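Local coordinates for protein COG0778: Nitroreductase (Streptococcus pneumoniae, PDB 2B67) that is a flavin mononucleotide-binding oxidoreductase of the nitroreductase family, probably using a reduced nicotinamide cofactor to supply electrons to its acceptors, at residues S41-Q46 with L108-K113; A80-T85 with S162-V167. All coordinates share one frame; numbering follows the deposited sequence.

The two contacts lie in different parts of one nitroreductase-family domain, their centres about 23 Å apart, and they share no helix or strand. Contact 1 is partly buried and lies about 19 Å, centre to centre, from the middle of the chain; in it loop 41-46 of a flavin pocket meets helix 105-120 through rings, a hydroxyl and a backbone carbonyl, and the loop also reaches the second subunit. Contact 2, buried and closer to the centre, joins sheet strand 77-84 to helix 161-168 within a single chain. Neither has a hydrogen bond between its two segments; in contact 1 ring edges meet oxygen atoms, whereas contact 2 pairs a ring with a methyl and an amide.

Contact 1. Residues S41-Q46 with L108-K113; sequences SAHNSQ and LQYFMK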
# COMPACT_ATOMS: atom_id res chain seq x y z
N SER A 41 9.27 -1.23 -2.91
CA SER A 41 8.99 0.21 -3.05
C SER A 41 9.52 0.60 -4.41
O SER A 41 10.41 -0.08 -4.92
CB SER A 41 9.69 1.05 -1.96
OG SER A 41 11.05 0.62 -1.78
N ALA A 42 8.94 1.64 -5.02
CA ALA A 42 9.46 2.17 -6.30
C ALA A 42 10.95 2.43 -6.17
O ALA A 42 11.39 3.02 -5.18
CB ALA A 42 8.71 3.45 -6.69
N HIS A 43 11.76 1.91 -7.11
CA HIS A 43 13.23 2.17 -7.11
C HIS A 43 13.98 1.54 -5.95
O HIS A 43 15.18 1.81 -5.75
CB HIS A 43 13.52 3.68 -7.06
CG HIS A 43 12.91 4.44 -8.19
ND1 HIS A 43 11.84 5.29 -8.01
CD2 HIS A 43 13.22 4.48 -9.51
CE1 HIS A 43 11.51 5.82 -9.18
NE2 HIS A 43 12.32 5.34 -10.10
N ASN A 44 13.25 0.72 -5.16
CA ASN A 44 13.73 0.27 -3.86
C ASN A 44 14.12 1.48 -3.01
O ASN A 44 15.01 1.39 -2.19
CB ASN A 44 14.89 -0.74 -4.00
CG ASN A 44 15.19 -1.48 -2.71
OD1 ASN A 44 14.30 -1.72 -1.85
ND2 ASN A 44 16.44 -1.89 -2.57
N SER A 45 13.39 2.59 -3.17
CA SER A 45 13.67 3.82 -2.42
C SER A 45 13.28 3.74 -0.94
O SER A 45 13.78 4.52 -0.15
CB SER A 45 12.96 5.02 -3.07
OG SER A 45 11.53 4.92 -2.95
N GLN A 46 12.40 2.82 -0.56
CA GLN A 46 12.02 2.59 0.85
C GLN A 46 11.93 3.91 1.66
O GLN A 46 12.66 4.11 2.62
CB GLN A 46 12.95 1.55 1.53
CG GLN A 46 14.43 1.75 1.35
CD GLN A 46 15.26 0.45 1.56
OE1 GLN A 46 15.29 -0.11 2.65
NE2 GLN A 46 15.95 0.02 0.53
N LEU A 108 25.78 2.16 -6.67
CA LEU A 108 26.06 3.30 -5.81
C LEU A 108 25.90 4.66 -6.54
O LEU A 108 25.39 5.62 -5.96
CB LEU A 108 27.45 3.18 -5.16
CG LEU A 108 27.63 2.18 -4.00
CD1 LEU A 108 29.11 2.01 -3.67
CD2 LEU A 108 26.86 2.60 -2.76
N GLN A 109 26.36 4.73 -7.79
CA GLN A 109 26.25 5.95 -8.63
C GLN A 109 24.79 6.24 -8.94
O GLN A 109 24.35 7.39 -9.00
CB GLN A 109 27.01 5.73 -9.95
CG GLN A 109 26.69 6.74 -11.06
CD GLN A 109 27.81 7.76 -11.35
OE1 GLN A 109 28.39 8.37 -10.43
NE2 GLN A 109 28.12 7.94 -12.65
N TYR A 110 24.04 5.16 -9.14
CA TYR A 110 22.64 5.27 -9.43
C TYR A 110 21.90 5.92 -8.26
O TYR A 110 21.21 6.90 -8.46
CB TYR A 110 22.08 3.91 -9.77
CG TYR A 110 20.59 3.88 -9.88
CD1 TYR A 110 19.84 3.20 -8.92
CD2 TYR A 110 19.92 4.50 -10.95
CE1 TYR A 110 18.46 3.13 -9.01
CE2 TYR A 110 18.53 4.44 -11.04
CZ TYR A 110 17.81 3.75 -10.06
OH TYR A 110 16.43 3.65 -10.13
N PHE A 111 22.08 5.40 -7.05
CA PHE A 111 21.45 6.00 -5.87
C PHE A 111 22.04 7.37 -5.49
O PHE A 111 21.31 8.26 -5.03
CB PHE A 111 21.50 5.04 -4.68
CG PHE A 111 20.54 3.88 -4.78
CD1 PHE A 111 21.02 2.57 -4.89
CD2 PHE A 111 19.17 4.07 -4.70
CE1 PHE A 111 20.14 1.47 -4.96
CE2 PHE A 111 18.27 2.98 -4.77
CZ PHE A 111 18.75 1.68 -4.91
N MSE A 112 23.35 7.54 -5.67
CA MSE A 112 24.01 8.81 -5.35
C MSE A 112 23.69 9.96 -6.33
O MSE A 112 23.52 11.09 -5.90
CB MSE A 112 25.54 8.63 -5.27
CG MSE A 112 26.04 7.95 -4.00
SE MSE A 112 25.44 8.81 -2.33
CE MSE A 112 26.39 10.42 -2.41
N LYS A 113 23.59 9.65 -7.62
CA LYS A 113 23.45 10.67 -8.67
C LYS A 113 22.31 10.48 -9.68
O LYS A 113 21.54 11.42 -9.97
CB LYS A 113 24.81 10.87 -9.39
CG LYS A 113 25.66 11.96 -8.70
CD LYS A 113 27.12 11.61 -8.65
CE LYS A 113 27.89 12.62 -7.80
NZ LYS A 113 29.31 12.14 -7.56
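With CG anti to the backbone N (chi1 171°), Tyr110 sends its ring off helix 105-120 to His43, whereas Phe111, with CG anti to the carbonyl carbon (chi1 -74°), directs its ring at the backbone of the same loop. The Tyr110 hydroxyl arrives at the edge of the imidazole, near its plane, with OH 3.4 Å from His43 CD2, and the Tyr110 side chain comes in roughly perpendicular to that of His43. Phe111 also comes edge-on: its CE2 is 3.4 Å from His43 O, and this carbonyl oxygen lies near the ring plane. Within the helix, Tyr110 CD1 lies over the centre of one face of the Phe111 ring, 4.1 Å above its plane. The loop belongs to the flavin mononucleotide site of the nitroreductase fold, in which Ser41 to Asn44 touch the cofactor. His43 ND1 is hydrogen-bonded to Tyr130 OH, and Asn44 ND2 to the backbone O of Tyr193 of the second subunit. Inside the loop, Gln46 NE2 donates to Asn44 O over 3.2 Å, from 31° off the carbonyl plane, while Gln46 N donates to Ser41 OG at 2.9 Å, closing the turn from Ser41 to Gln46.

Contact 2. Residues A80-T85 with S162-V167; sequences ALFTDT and SKVNEV
Phe82 carries this contact, reaching from strand 77-84 to Val164 and Asn165 on helix 161-168. Its CB leaves the strand toward the helix, and with CG anti to the carbonyl carbon (chi1 -73°) the ring extends across to the helix. One side of the ring runs back along its own strand, where CE1 lies 3.5 Å from Ala80 CB, two residues earlier and on the same face of the sheet. On the other side, CE2 meets the amide end of Asn165, whose CG is 4.0 Å away; ring and amide planes stand 79° apart, and the side chains run side by side, pointing opposite ways. The tip of the ring, CZ, touches Val164 CG1 at 3.6 Å, an apolar contact that meets the ring obliquely. Val164 turns CG1 to the ring by setting this methyl anti to its backbone N (chi1 178°). Leu63 and Phe159 also touch Val164, and Val51 of the adjacent strand 48-53 touches both Ala80 and Phe82. Leu81 and Thr83, alternating with these residues, instead meet helix 124-148. Strand 77-84 thus has helices on both faces, the layered arrangement of the alpha-beta sandwich with its antiparallel sheet in this flavin-dependent family.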
# COMPACT_ATOMS: atom_id res chain seq x y z
N ALA A 80 3.25 6.10 14.08
CA ALA A 80 3.09 7.13 13.07
C ALA A 80 4.00 6.81 11.88
O ALA A 80 5.21 6.80 12.03
CB ALA A 80 3.42 8.51 13.65
N LEU A 81 3.40 6.55 10.72
CA LEU A 81 4.17 6.25 9.51
C LEU A 81 4.41 7.55 8.77
O LEU A 81 3.46 8.23 8.37
CB LEU A 81 3.41 5.27 8.59
CG LEU A 81 3.98 4.97 7.20
CD1 LEU A 81 5.41 4.38 7.29
CD2 LEU A 81 3.09 3.96 6.50
N PHE A 82 5.70 7.88 8.60
CA PHE A 82 6.12 9.09 7.86
C PHE A 82 6.78 8.66 6.54
O PHE A 82 7.31 7.54 6.42
CB PHE A 82 7.19 9.90 8.65
CG PHE A 82 6.64 10.64 9.85
CD1 PHE A 82 6.30 9.95 11.01
CD2 PHE A 82 6.45 12.02 9.81
CE1 PHE A 82 5.79 10.63 12.11
CE2 PHE A 82 5.96 12.71 10.90
CZ PHE A 82 5.63 12.01 12.06
N THR A 83 6.78 9.55 5.56
CA THR A 83 7.54 9.32 4.35
C THR A 83 8.51 10.48 4.16
O THR A 83 8.24 11.60 4.62
CB THR A 83 6.63 9.19 3.13
OG1 THR A 83 5.74 10.31 3.12
CG2 THR A 83 5.80 7.91 3.21
N ASP A 84 9.59 10.19 3.45
CA ASP A 84 10.68 11.12 3.18
C ASP A 84 10.38 12.01 2.01
O ASP A 84 10.43 11.57 0.86
CB ASP A 84 11.97 10.32 2.87
CG ASP A 84 13.25 11.11 3.13
OD1 ASP A 84 13.22 12.37 3.07
OD2 ASP A 84 14.30 10.46 3.36
N THR A 85 10.11 13.29 2.28
CA THR A 85 9.80 14.19 1.20
C THR A 85 11.04 14.62 0.41
O THR A 85 10.89 15.21 -0.65
CB THR A 85 9.07 15.46 1.68
OG1 THR A 85 9.97 16.22 2.51
CG2 THR A 85 7.78 15.06 2.49
N SER A 162 -0.76 18.52 10.09
CA SER A 162 0.06 19.73 10.24
C SER A 162 0.71 19.86 11.62
O SER A 162 1.65 20.65 11.82
CB SER A 162 -0.79 20.98 9.95
OG SER A 162 -1.71 21.26 10.99
N LYS A 163 0.24 19.12 12.61
CA LYS A 163 0.86 19.28 13.94
C LYS A 163 1.69 18.08 14.38
O LYS A 163 2.33 18.11 15.45
CB LYS A 163 -0.20 19.59 15.03
CG LYS A 163 -0.89 20.95 14.86
CD LYS A 163 -1.96 21.18 15.94
CE LYS A 163 -2.56 22.60 15.82
NZ LYS A 163 -3.79 22.73 16.70
N VAL A 164 1.67 17.02 13.57
CA VAL A 164 2.25 15.75 13.99
C VAL A 164 3.76 15.84 14.17
O VAL A 164 4.29 15.28 15.15
CB VAL A 164 1.90 14.53 13.04
CG1 VAL A 164 2.61 13.28 13.55
CG2 VAL A 164 0.40 14.23 13.02
N ASN A 165 4.45 16.53 13.26
CA ASN A 165 5.91 16.64 13.36
C ASN A 165 6.31 17.32 14.65
O ASN A 165 7.24 16.89 15.30
CB ASN A 165 6.51 17.45 12.20
CG ASN A 165 6.58 16.66 10.91
OD1 ASN A 165 7.64 16.12 10.54
ND2 ASN A 165 5.48 16.61 10.20
N GLU A 166 5.60 18.39 14.98
CA GLU A 166 5.83 19.17 16.19
C GLU A 166 5.59 18.32 17.45
O GLU A 166 6.49 18.16 18.27
CB GLU A 166 4.92 20.39 16.15
CG GLU A 166 4.90 21.28 17.36
CD GLU A 166 4.20 22.61 17.07
OE1 GLU A 166 4.82 23.66 17.39
OE2 GLU A 166 3.06 22.60 16.50
N VAL A 167 4.40 17.73 17.57
CA VAL A 167 4.05 16.85 18.68
C VAL A 167 5.02 15.66 18.86
O VAL A 167 5.41 15.34 19.98
CB VAL A 167 2.59 16.37 18.53
CG1 VAL A 167 2.22 15.32 19.55
CG2 VAL A 167 1.63 17.57 18.64